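Local coordinates for anthranilate-CoA ligase (Stigmatella aurantiaca, PDB 4WV3), which belongs to the ANL superfamily of AMP-binding enzymes, in which a large AMP-binding domain is followed by a smaller C-terminal domain, at residues L29-R34 against C238-G243; G60-L65 against G84-G89; L66-A71 against Q115-L120; A108-V113 against L131-V136. All blocks are in the same frame, centred on the assembly; numbering follows the deposited sequence.

Contact 1. Residues L29-R34 against C238-G243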
loop_
_atom_site.group_PDB
_atom_site.type_symbol
_atom_site.label_atom_id
_atom_site.label_comp_id
_atom_site.label_asym_id
_atom_site.label_seq_id
_atom_site.Cartn_x
_atom_site.Cartn_y
_atom_site.Cartn_z
ATOM N N LEU A 29 -18.448 2.282 8.684
ATOM C CA LEU A 29 -17.950 2.479 7.326
ATOM C C LEU A 29 -18.888 3.320 6.459
ATOM O O LEU A 29 -20.110 3.181 6.527
ATOM C CB LEU A 29 -17.635 1.134 6.654
ATOM C CG LEU A 29 -18.712 0.048 6.587
ATOM C CD1 LEU A 29 -19.597 0.209 5.358
ATOM C CD2 LEU A 29 -18.074 -1.334 6.609
ATOM N N PHE A 30 -18.299 4.192 5.647
ATOM C CA PHE A 30 -19.059 5.025 4.725
ATOM C C PHE A 30 -18.738 4.677 3.273
ATOM O O PHE A 30 -17.591 4.786 2.838
ATOM C CB PHE A 30 -18.767 6.506 4.974
ATOM C CG PHE A 30 -19.329 7.032 6.263
ATOM C CD1 PHE A 30 -18.579 7.001 7.427
ATOM C CD2 PHE A 30 -20.607 7.566 6.308
ATOM C CE1 PHE A 30 -19.094 7.488 8.612
ATOM C CE2 PHE A 30 -21.128 8.055 7.491
ATOM C CZ PHE A 30 -20.369 8.018 8.644
ATOM N N THR A 31 -19.756 4.251 2.533
ATOM C CA THR A 31 -19.622 3.995 1.103
ATOM C C THR A 31 -20.748 4.722 0.373
ATOM O O THR A 31 -21.791 4.993 0.968
ATOM C CB THR A 31 -19.685 2.483 0.780
ATOM O OG1 THR A 31 -20.993 1.977 1.071
ATOM C CG2 THR A 31 -18.652 1.714 1.588
ATOM N N PRO A 32 -20.540 5.053 -0.913
ATOM C CA PRO A 32 -21.575 5.735 -1.698
ATOM C C PRO A 32 -22.887 4.957 -1.772
ATOM O O PRO A 32 -23.943 5.562 -1.950
ATOM C CB PRO A 32 -20.946 5.827 -3.090
ATOM C CG PRO A 32 -19.487 5.842 -2.837
ATOM C CD PRO A 32 -19.276 4.931 -1.663
ATOM N N ASP A 33 -22.823 3.637 -1.632
ATOM C CA ASP A 33 -24.013 2.802 -1.752
ATOM C C ASP A 33 -24.582 2.389 -0.398
ATOM O O ASP A 33 -25.749 2.006 -0.303
ATOM C CB ASP A 33 -23.703 1.545 -2.570
ATOM C CG ASP A 33 -23.054 1.859 -3.901
ATOM O OD1 ASP A 33 -23.787 2.176 -4.862
ATOM O OD2 ASP A 33 -21.811 1.782 -3.988
ATOM N N ARG A 34 -23.766 2.468 0.646
ATOM C CA ARG A 34 -24.136 1.859 1.917
ATOM C C ARG A 34 -23.408 2.469 3.113
ATOM O O ARG A 34 -22.246 2.862 3.015
ATOM C CB ARG A 34 -23.855 0.356 1.845
ATOM C CG ARG A 34 -24.381 -0.466 3.004
ATOM C CD ARG A 34 -24.181 -1.945 2.721
ATOM N NE ARG A 34 -24.653 -2.791 3.810
ATOM C CZ ARG A 34 -24.665 -4.120 3.767
ATOM N NH1 ARG A 34 -24.232 -4.753 2.685
ATOM N NH2 ARG A 34 -25.110 -4.815 4.804
ATOM N N CYS A 238 -14.405 4.876 8.891
ATOM C CA CYS A 238 -13.634 4.860 7.650
ATOM C C CYS A 238 -14.514 5.083 6.422
ATOM O O CYS A 238 -15.721 4.841 6.457
ATOM C CB CYS A 238 -12.861 3.547 7.511
ATOM S SG CYS A 238 -13.899 2.074 7.352
ATOM N N VAL A 239 -13.895 5.545 5.339
ATOM C CA VAL A 239 -14.603 5.806 4.091
ATOM C C VAL A 239 -14.017 4.967 2.958
ATOM O O VAL A 239 -12.808 4.983 2.726
ATOM C CB VAL A 239 -14.533 7.299 3.709
ATOM C CG1 VAL A 239 -15.277 7.553 2.408
ATOM C CG2 VAL A 239 -15.097 8.161 4.833
ATOM N N LEU A 240 -14.877 4.236 2.254
ATOM C CA LEU A 240 -14.431 3.331 1.199
ATOM C C LEU A 240 -14.851 3.806 -0.192
ATOM O O LEU A 240 -16.028 4.060 -0.445
ATOM C CB LEU A 240 -14.957 1.917 1.455
ATOM C CG LEU A 240 -14.644 1.333 2.835
ATOM C CD1 LEU A 240 -15.241 -0.057 2.984
ATOM C CD2 LEU A 240 -13.143 1.305 3.085
ATOM N N PHE A 241 -13.876 3.915 -1.089
ATOM C CA PHE A 241 -14.117 4.384 -2.449
ATOM C C PHE A 241 -13.958 3.244 -3.454
ATOM O O PHE A 241 -12.842 2.802 -3.726
ATOM C CB PHE A 241 -13.159 5.530 -2.784
ATOM C CG PHE A 241 -13.317 6.070 -4.175
ATOM C CD1 PHE A 241 -14.373 6.910 -4.492
ATOM C CD2 PHE A 241 -12.401 5.749 -5.165
ATOM C CE1 PHE A 241 -14.518 7.412 -5.772
ATOM C CE2 PHE A 241 -12.540 6.249 -6.447
ATOM C CZ PHE A 241 -13.600 7.080 -6.751
ATOM N N PRO A 242 -15.083 2.768 -4.010
ATOM C CA PRO A 242 -15.099 1.610 -4.910
ATOM C C PRO A 242 -14.694 1.952 -6.341
ATOM O O PRO A 242 -14.292 1.060 -7.089
ATOM C CB PRO A 242 -16.565 1.177 -4.878
ATOM C CG PRO A 242 -17.310 2.447 -4.657
ATOM C CD PRO A 242 -16.437 3.296 -3.766
ATOM N N GLY A 243 -14.796 3.224 -6.711
ATOM C CA GLY A 243 -14.536 3.648 -8.075
ATOM C C GLY A 243 -13.077 3.582 -8.485
ATOM O O GLY A 243 -12.211 3.211 -7.692
#
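F30 and V239 sit abreast on neighbouring parallel strands, 27-30 and 237-239, of the mixed sheet in the AMP-binding domain of this ANL-family enzyme. The ladder is short. F30 N donates to C238 O (2.8 Å), and F30 O accepts from L240 N (2.8 Å) in an almost straight bond, 169° at the hydrogen, so both polar backbone atoms of F30 are bonded to the 238-243 segment. With CG beside its own backbone N (chi1 -70°), the ring brings CD1 to 3.7 Å from C238 O, which lies in the ring plane at its edge. F30 and V239 share one face of the sheet, where F30 CB meets V239 CG2 at 4.0 Å. The other face carries L29 and C238, where L29 CB touches C238 SG at 3.9 Å. Beyond the ladder, T31 CG2 slants across L240 CB (3.7 Å).

Helices close over both faces: F258 of helix 248-258 packs on F30 and V239, whereas A71 and V74 of helix 71-83 and W232 of helix 221-234 lie against L29. The turn after T31 is tied by mutual backbone bonds between T31 and R34, and the R34 guanidinium forms salt bridges with E44 and E72. Past the strands the two proline rings approach through their CD atoms, P32 CD lying 3.9 Å from P242 CD and 3.6 Å from L240 O.

Contact 2. Residues G60-L65 against G84-G89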
loop_
_atom_site.group_PDB
_atom_site.type_symbol
_atom_site.label_atom_id
_atom_site.label_comp_id
_atom_site.label_asym_id
_atom_site.label_seq_id
_atom_site.Cartn_x
_atom_site.Cartn_y
_atom_site.Cartn_z
ATOM N N GLY A 60 -7.605 -22.276 9.128
ATOM C CA GLY A 60 -6.349 -22.405 8.411
ATOM C C GLY A 60 -6.492 -22.502 6.904
ATOM O O GLY A 60 -5.497 -22.646 6.192
ATOM N N GLU A 61 -7.724 -22.427 6.414
ATOM C CA GLU A 61 -7.974 -22.482 4.977
ATOM C C GLU A 61 -8.070 -21.088 4.366
ATOM O O GLU A 61 -8.564 -20.154 4.998
ATOM C CB GLU A 61 -9.245 -23.278 4.675
ATOM C CG GLU A 61 -9.120 -24.768 4.937
ATOM C CD GLU A 61 -10.395 -25.521 4.618
ATOM O OE1 GLU A 61 -11.446 -24.867 4.446
ATOM O OE2 GLU A 61 -10.346 -26.766 4.534
ATOM N N CYS A 62 -7.593 -20.957 3.133
ATOM C CA CYS A 62 -7.599 -19.675 2.440
ATOM C C CYS A 62 -8.925 -19.412 1.740
ATOM O O CYS A 62 -9.448 -20.274 1.035
ATOM C CB CYS A 62 -6.458 -19.609 1.423
ATOM S SG CYS A 62 -4.811 -19.577 2.155
ATOM N N VAL A 63 -9.464 -18.214 1.942
ATOM C CA VAL A 63 -10.680 -17.796 1.258
ATOM C C VAL A 63 -10.381 -16.608 0.352
ATOM O O VAL A 63 -9.808 -15.610 0.790
ATOM C CB VAL A 63 -11.792 -17.411 2.252
ATOM C CG1 VAL A 63 -13.062 -17.032 1.505
ATOM C CG2 VAL A 63 -12.059 -18.555 3.216
ATOM N N GLY A 64 -10.766 -16.722 -0.915
ATOM C CA GLY A 64 -10.509 -15.675 -1.886
ATOM C C GLY A 64 -11.449 -14.492 -1.750
ATOM O O GLY A 64 -12.667 -14.657 -1.691
ATOM N N LEU A 65 -10.877 -13.294 -1.699
ATOM C CA LEU A 65 -11.665 -12.070 -1.615
ATOM C C LEU A 65 -11.255 -11.099 -2.718
ATOM O O LEU A 65 -10.271 -10.369 -2.583
ATOM C CB LEU A 65 -11.500 -11.419 -0.240
ATOM C CG LEU A 65 -12.267 -10.119 0.010
ATOM C CD1 LEU A 65 -13.745 -10.300 -0.292
ATOM C CD2 LEU A 65 -12.066 -9.648 1.445
ATOM N N GLY A 84 -11.307 -18.219 11.677
ATOM C CA GLY A 84 -9.987 -18.812 11.779
ATOM C C GLY A 84 -9.432 -19.153 10.411
ATOM O O GLY A 84 -8.349 -19.727 10.289
ATOM N N ALA A 85 -10.186 -18.800 9.375
ATOM C CA ALA A 85 -9.757 -19.023 8.001
ATOM C C ALA A 85 -8.836 -17.895 7.550
ATOM O O ALA A 85 -8.765 -16.847 8.191
ATOM C CB ALA A 85 -10.961 -19.135 7.081
ATOM N N ILE A 86 -8.134 -18.111 6.444
ATOM C CA ILE A 86 -7.159 -17.140 5.960
ATOM C C ILE A 86 -7.718 -16.274 4.836
ATOM O O ILE A 86 -7.988 -16.759 3.738
ATOM C CB ILE A 86 -5.864 -17.832 5.492
ATOM C CG1 ILE A 86 -5.272 -18.665 6.633
ATOM C CG2 ILE A 86 -4.859 -16.804 4.996
ATOM C CD1 ILE A 86 -3.997 -19.394 6.272
ATOM N N ALA A 87 -7.888 -14.987 5.118
ATOM C CA ALA A 87 -8.400 -14.050 4.128
ATOM C C ALA A 87 -7.337 -13.710 3.088
ATOM O O ALA A 87 -6.211 -13.349 3.431
ATOM C CB ALA A 87 -8.904 -12.786 4.808
ATOM N N VAL A 88 -7.699 -13.830 1.816
ATOM C CA VAL A 88 -6.780 -13.518 0.728
ATOM C C VAL A 88 -7.279 -12.317 -0.074
ATOM O O VAL A 88 -8.089 -12.463 -0.990
ATOM C CB VAL A 88 -6.588 -14.726 -0.213
ATOM C CG1 VAL A 88 -5.523 -14.423 -1.259
ATOM C CG2 VAL A 88 -6.213 -15.964 0.587
ATOM N N GLY A 89 -6.798 -11.130 0.286
ATOM C CA GLY A 89 -7.174 -9.907 -0.403
ATOM C C GLY A 89 -6.434 -9.759 -1.718
ATOM O O GLY A 89 -5.226 -9.525 -1.738
#
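I86 lies beside C62 in the parallel pairing of strands 62-65 and 86-89, and its side chain covers the start of the pair. I86 CB sits 3.6 Å from E61 O and also faces C62 SG. The CG2 branch, anti to the backbone N, stays by the sulfur, 4.0 Å from C62 SG. CG1 swings the other way, beside its backbone N (chi1 -57°), and passes E61 O and G60 O on its way to CD1, which ends 3.6 Å from G60 O. One step along this face, V88 CG2 rests on C62 CB at 3.7 Å. Just before the strand, A85 CB comes within 4.1 Å of V63 CG2, on the opposite face from C62; I80 of helix 71-83 touches both residues.

The backbones alternate donors and acceptors: I86 N to E61 O, V63 N to I86 O (2.7 Å), V88 N to V63 O (2.9 Å) and L65 N to V88 O. Ahead of the ladder G60 N reaches G84 O, the donor standing above that carbonyl's plane. G84 ends helix 71-83 in a Schellman motif, turning the chain into strand 86-89. Strand 62-66, helix 71-83 and strand 86-89 form a beta-alpha-beta crossover between parallel strands.

Contact 3. Residues L66-A71 against Q115-L120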
loop_
_atom_site.group_PDB
_atom_site.type_symbol
_atom_site.label_atom_id
_atom_site.label_comp_id
_atom_site.label_asym_id
_atom_site.label_seq_id
_atom_site.Cartn_x
_atom_site.Cartn_y
_atom_site.Cartn_z
ATOM N N LEU A 66 -12.012 -11.099 -3.811
ATOM C CA LEU A 66 -11.708 -10.248 -4.955
ATOM C C LEU A 66 -12.887 -9.344 -5.307
ATOM O O LEU A 66 -13.711 -9.682 -6.156
ATOM C CB LEU A 66 -11.317 -11.102 -6.164
ATOM C CG LEU A 66 -10.908 -10.362 -7.440
ATOM C CD1 LEU A 66 -9.700 -9.477 -7.185
ATOM C CD2 LEU A 66 -10.630 -11.348 -8.562
ATOM N N THR A 67 -12.963 -8.194 -4.647
ATOM C CA THR A 67 -14.033 -7.239 -4.917
ATOM C C THR A 67 -13.600 -5.806 -4.628
ATOM O O THR A 67 -12.530 -5.570 -4.066
ATOM C CB THR A 67 -15.312 -7.573 -4.119
ATOM O OG1 THR A 67 -16.323 -6.600 -4.405
ATOM C CG2 THR A 67 -15.029 -7.582 -2.627
ATOM N N LEU A 68 -14.440 -4.855 -5.023
ATOM C CA LEU A 68 -14.147 -3.436 -4.855
ATOM C C LEU A 68 -14.144 -3.034 -3.384
ATOM O O LEU A 68 -14.712 -3.732 -2.542
ATOM C CB LEU A 68 -15.183 -2.599 -5.607
ATOM C CG LEU A 68 -15.439 -2.976 -7.068
ATOM C CD1 LEU A 68 -16.617 -2.191 -7.625
ATOM C CD2 LEU A 68 -14.193 -2.744 -7.906
ATOM N N ASP A 69 -13.497 -1.911 -3.079
ATOM C CA ASP A 69 -13.548 -1.341 -1.737
ATOM C C ASP A 69 -15.022 -1.093 -1.452
ATOM O O ASP A 69 -15.659 -0.262 -2.099
ATOM C CB ASP A 69 -12.708 -0.066 -1.648
ATOM C CG ASP A 69 -11.246 -0.349 -1.361
ATOM O OD1 ASP A 69 -10.784 -1.469 -1.663
ATOM O OD2 ASP A 69 -10.560 0.552 -0.831
ATOM N N SER A 70 -15.560 -1.827 -0.486
ATOM C CA SER A 70 -16.989 -1.789 -0.215
ATOM C C SER A 70 -17.310 -2.371 1.154
ATOM O O SER A 70 -16.429 -2.872 1.853
ATOM C CB SER A 70 -17.805 -2.514 -1.286
ATOM O OG SER A 70 -17.367 -3.856 -1.429
ATOM N N ALA A 71 -18.583 -2.300 1.527
ATOM C CA ALA A 71 -19.052 -2.882 2.775
ATOM C C ALA A 71 -18.903 -4.398 2.734
ATOM O O ALA A 71 -18.578 -5.028 3.740
ATOM C CB ALA A 71 -20.500 -2.501 3.020
ATOM N N GLN A 115 -19.211 -9.025 -9.399
ATOM C CA GLN A 115 -19.721 -9.483 -10.689
ATOM C C GLN A 115 -18.900 -8.998 -11.887
ATOM O O GLN A 115 -18.896 -9.639 -12.937
ATOM C CB GLN A 115 -21.191 -9.086 -10.860
ATOM C CG GLN A 115 -21.430 -7.586 -10.948
ATOM C CD GLN A 115 -22.899 -7.240 -11.106
ATOM O OE1 GLN A 115 -23.775 -8.055 -10.818
ATOM N NE2 GLN A 115 -23.174 -6.026 -11.570
ATOM N N GLU A 116 -18.204 -7.876 -11.734
ATOM C CA GLU A 116 -17.466 -7.296 -12.855
ATOM C C GLU A 116 -16.118 -7.981 -13.069
ATOM O O GLU A 116 -15.431 -7.728 -14.061
ATOM C CB GLU A 116 -17.279 -5.788 -12.669
ATOM C CG GLU A 116 -16.159 -5.402 -11.723
ATOM C CD GLU A 116 -15.813 -3.927 -11.813
ATOM O OE1 GLU A 116 -16.576 -3.092 -11.277
ATOM O OE2 GLU A 116 -14.776 -3.603 -12.430
ATOM N N PHE A 117 -15.753 -8.849 -12.133
ATOM C CA PHE A 117 -14.524 -9.630 -12.226
ATOM C C PHE A 117 -14.866 -11.094 -12.481
ATOM O O PHE A 117 -13.984 -11.920 -12.723
ATOM C CB PHE A 117 -13.719 -9.506 -10.931
ATOM C CG PHE A 117 -13.425 -8.089 -10.530
ATOM C CD1 PHE A 117 -12.862 -7.201 -11.432
ATOM C CD2 PHE A 117 -13.720 -7.644 -9.252
ATOM C CE1 PHE A 117 -12.592 -5.897 -11.063
ATOM C CE2 PHE A 117 -13.455 -6.342 -8.878
ATOM C CZ PHE A 117 -12.890 -5.467 -9.785
ATOM N N LEU A 118 -16.158 -11.401 -12.418
ATOM C CA LEU A 118 -16.671 -12.757 -12.624
ATOM C C LEU A 118 -16.227 -13.452 -13.924
ATOM O O LEU A 118 -15.884 -14.635 -13.896
ATOM C CB LEU A 118 -18.202 -12.776 -12.499
ATOM C CG LEU A 118 -18.885 -14.141 -12.422
ATOM C CD1 LEU A 118 -18.276 -14.980 -11.311
ATOM C CD2 LEU A 118 -20.380 -13.976 -12.203
ATOM N N PRO A 119 -16.241 -12.738 -15.068
ATOM C CA PRO A 119 -15.781 -13.435 -16.277
ATOM C C PRO A 119 -14.270 -13.651 -16.296
ATOM O O PRO A 119 -13.780 -14.524 -17.012
ATOM C CB PRO A 119 -16.200 -12.491 -17.410
ATOM C CG PRO A 119 -16.299 -11.153 -16.775
ATOM C CD PRO A 119 -16.769 -11.395 -15.377
ATOM N N LEU A 120 -13.546 -12.862 -15.508
ATOM C CA LEU A 120 -12.094 -12.981 -15.415
ATOM C C LEU A 120 -11.684 -14.236 -14.645
ATOM O O LEU A 120 -10.532 -14.665 -14.706
ATOM C CB LEU A 120 -11.499 -11.728 -14.765
ATOM C CG LEU A 120 -10.602 -10.872 -15.663
ATOM C CD1 LEU A 120 -11.296 -10.568 -16.984
ATOM C CD2 LEU A 120 -10.182 -9.584 -14.962
#
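F117 sets the edge of its ring against L66-L68 in a largely apolar contact with no hydrogen bond across it, joining the loop after strand 62-66 to the residues that lead into helix 118-122. The closest touch is made by one methyl: L68 CD2 lies near the ring plane, 3.6 Å from F117 CZ and 3.8 Å from F117 CE2. T67 CA comes to the same edge, 4.1 Å from F117 CE2, so backbone as well as side chain lines the ring. L66 O stands obliquely to it, 3.7 Å from F117 CD2, and L66 CD2 reaches back to F117 CB at 4.3 Å. F117 CB already heads for the loop, and CG beside the backbone N (chi1 -55°) carries the ring on to it.

The segments begin at or just after the carboxyl ends of adjacent strands, 62-66 and 110-114, of a five-stranded parallel sheet, and meet there. E116 lies over one face of the ring: its CG is wedged between its backbone N and carbonyl carbon (chi1 80°) and sits above the centre of that face. From there the chain runs out extended and crosses L68 at about a right angle, bringing E116 OE1 to 3.8 Å from L68 CD1.

Further contacts hold the loop. S70, the N-cap residue of helix 71-83, donates from OG to L68 O (2.9 Å), approaching from above that carbonyl's plane. D69 OD1 accepts from L218 N, while the T67 side chain rests on H114 and I137. On the other segment, T92 touches F117.

Contact 4. Residues A108-V113 against L131-V136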
loop_
_atom_site.group_PDB
_atom_site.type_symbol
_atom_site.label_atom_id
_atom_site.label_comp_id
_atom_site.label_asym_id
_atom_site.label_seq_id
_atom_site.Cartn_x
_atom_site.Cartn_y
_atom_site.Cartn_z
ATOM N N ALA A 108 -7.594 -22.088 -2.651
ATOM C CA ALA A 108 -8.872 -21.519 -2.236
ATOM C C ALA A 108 -10.056 -22.387 -2.653
ATOM O O ALA A 108 -10.278 -22.624 -3.840
ATOM C CB ALA A 108 -9.027 -20.110 -2.790
ATOM N N ARG A 109 -10.812 -22.862 -1.667
ATOM C CA ARG A 109 -12.013 -23.644 -1.933
ATOM C C ARG A 109 -13.193 -22.733 -2.250
ATOM O O ARG A 109 -14.079 -23.091 -3.028
ATOM C CB ARG A 109 -12.360 -24.529 -0.736
ATOM C CG ARG A 109 -11.439 -25.721 -0.536
ATOM C CD ARG A 109 -11.933 -26.616 0.597
ATOM N NE ARG A 109 -13.265 -27.161 0.336
ATOM C CZ ARG A 109 -14.390 -26.687 0.864
ATOM N NH1 ARG A 109 -14.354 -25.651 1.693
ATOM N NH2 ARG A 109 -15.553 -27.248 0.563
ATOM N N VAL A 110 -13.201 -21.553 -1.637
ATOM C CA VAL A 110 -14.288 -20.599 -1.820
ATOM C C VAL A 110 -13.750 -19.246 -2.278
ATOM O O VAL A 110 -12.751 -18.755 -1.752
ATOM C CB VAL A 110 -15.098 -20.418 -0.518
ATOM C CG1 VAL A 110 -16.222 -19.415 -0.718
ATOM C CG2 VAL A 110 -15.654 -21.753 -0.046
ATOM N N LEU A 111 -14.410 -18.654 -3.270
ATOM C CA LEU A 111 -14.041 -17.327 -3.750
ATOM C C LEU A 111 -15.204 -16.349 -3.632
ATOM O O LEU A 111 -16.309 -16.623 -4.098
ATOM C CB LEU A 111 -13.570 -17.383 -5.204
ATOM C CG LEU A 111 -13.329 -16.016 -5.853
ATOM C CD1 LEU A 111 -12.140 -15.313 -5.215
ATOM C CD2 LEU A 111 -13.144 -16.138 -7.359
ATOM N N ILE A 112 -14.947 -15.209 -3.000
ATOM C CA ILE A 112 -15.922 -14.126 -2.946
ATOM C C ILE A 112 -15.509 -13.046 -3.938
ATOM O O ILE A 112 -14.517 -12.348 -3.733
ATOM C CB ILE A 112 -16.026 -13.529 -1.535
ATOM C CG1 ILE A 112 -16.373 -14.621 -0.521
ATOM C CG2 ILE A 112 -17.063 -12.419 -1.505
ATOM C CD1 ILE A 112 -16.438 -14.133 0.907
ATOM N N VAL A 113 -16.270 -12.919 -5.020
ATOM C CA VAL A 113 -15.886 -12.039 -6.117
ATOM C C VAL A 113 -17.028 -11.105 -6.522
ATOM O O VAL A 113 -18.202 -11.456 -6.406
ATOM C CB VAL A 113 -15.404 -12.866 -7.340
ATOM C CG1 VAL A 113 -16.550 -13.681 -7.925
ATOM C CG2 VAL A 113 -14.775 -11.970 -8.398
ATOM N N LEU A 131 -11.198 -25.045 -6.218
ATOM C CA LEU A 131 -12.259 -24.046 -6.131
ATOM C C LEU A 131 -13.631 -24.684 -6.324
ATOM O O LEU A 131 -13.970 -25.123 -7.423
ATOM C CB LEU A 131 -12.038 -22.934 -7.161
ATOM C CG LEU A 131 -12.974 -21.727 -7.063
ATOM C CD1 LEU A 131 -12.943 -21.134 -5.662
ATOM C CD2 LEU A 131 -12.607 -20.675 -8.098
ATOM N N GLU A 132 -14.415 -24.734 -5.252
ATOM C CA GLU A 132 -15.733 -25.363 -5.297
ATOM C C GLU A 132 -16.874 -24.352 -5.370
ATOM O O GLU A 132 -17.778 -24.484 -6.196
ATOM C CB GLU A 132 -15.938 -26.283 -4.090
ATOM C CG GLU A 132 -15.006 -27.482 -4.045
ATOM C CD GLU A 132 -15.486 -28.548 -3.079
ATOM O OE1 GLU A 132 -16.709 -28.800 -3.030
ATOM O OE2 GLU A 132 -14.642 -29.132 -2.366
ATOM N N HIS A 133 -16.834 -23.346 -4.502
ATOM C CA HIS A 133 -17.931 -22.391 -4.402
ATOM C C HIS A 133 -17.505 -20.964 -4.730
ATOM O O HIS A 133 -16.552 -20.439 -4.157
ATOM C CB HIS A 133 -18.553 -22.440 -3.005
ATOM C CG HIS A 133 -18.999 -23.806 -2.591
ATOM N ND1 HIS A 133 -18.344 -24.543 -1.628
ATOM C CD2 HIS A 133 -20.031 -24.574 -3.016
ATOM C CE1 HIS A 133 -18.956 -25.704 -1.473
ATOM N NE2 HIS A 133 -19.982 -25.748 -2.304
ATOM N N ILE A 134 -18.225 -20.341 -5.657
ATOM C CA ILE A 134 -17.987 -18.947 -6.002
ATOM C C ILE A 134 -19.174 -18.083 -5.588
ATOM O O ILE A 134 -20.265 -18.206 -6.145
ATOM C CB ILE A 134 -17.735 -18.774 -7.509
ATOM C CG1 ILE A 134 -16.473 -19.532 -7.927
ATOM C CG2 ILE A 134 -17.613 -17.300 -7.864
ATOM C CD1 ILE A 134 -16.140 -19.403 -9.397
ATOM N N VAL A 135 -18.958 -17.218 -4.602
ATOM C CA VAL A 135 -19.996 -16.301 -4.143
ATOM C C VAL A 135 -19.840 -14.945 -4.822
ATOM O O VAL A 135 -18.766 -14.344 -4.786
ATOM C CB VAL A 135 -19.957 -16.114 -2.618
ATOM C CG1 VAL A 135 -21.012 -15.109 -2.183
ATOM C CG2 VAL A 135 -20.162 -17.447 -1.917
ATOM N N VAL A 136 -20.915 -14.465 -5.438
ATOM C CA VAL A 136 -20.847 -13.257 -6.251
ATOM C C VAL A 136 -21.509 -12.049 -5.594
ATOM O O VAL A 136 -22.658 -12.115 -5.159
ATOM C CB VAL A 136 -21.469 -13.485 -7.644
ATOM C CG1 VAL A 136 -21.409 -12.209 -8.470
ATOM C CG2 VAL A 136 -20.754 -14.621 -8.358
#
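Strands 110-113 and 133-136 run parallel with their axes 17° apart, V110 to V113 pairing in order with H133 to V136. Their ladder starts with a shared acceptor, R109 O, which accepts hydrogen bonds from both E132 N (2.8 Å) and H133 N (3.1 Å). It continues through L111 N to H133 O, V135 N to L111 O and V113 N to V135 O.

At the entry end R109 and E132 lie side by side, pointing the same way. R109 bends at chi3 (61°), and E132 OE2 sits at the guanidinium edge, 3.6 Å from both R109 NE and R109 NH2. This salt bridge is long, and the carboxylate plane stands nearly perpendicular to the guanidinium (84°), so the two do not form a coplanar, two-pronged pair; R109 NH2 also donates to L55 O. The H133 ring meets V110 CG2 at its edge, while E132 CB covers one of its faces toward the rim.

These strands and helix 118-122 between them make a beta-alpha-beta unit. The helix packs on the face of L111, V113, I134 and V136, with I121 on L111 and I134, and L118 on V113 and V136. Within that face V113 CG1 presses obliquely on I134 CG2 (3.8 Å). L131 turns its side chain in beside the start of strand 110-113, its CD1 lying 3.8 Å from L111 CB and 3.5 Å from R109 O.

Overall arrangement
Contacts 2, 3 and 4 belong to one five-stranded parallel sheet and the loops and helix 118-122 attached to it. Contacts 2 and 4 flank the junction of strands 62-66 and 110-114, where G64 probably bonds through N and O to V110 and I112; their centres are 11 Å apart. Contact 3 continues from that junction: L66 N lies 2.8 Å from I112 O, and L118 CD1 packs on V136 CG2 of contact 4. Contact 1 is in the separate mixed sheet, but meets contact 3 where L240 and P242 touch the backbone of S70 and D69, and L29 touches A71. Measured from residue to ligand, G89 of contact 2 lies about 13 Å from the bound 5'-O-[(S)-[(2-aminobenzoyl)oxy](hydroxy)phosphoryl]adenosine.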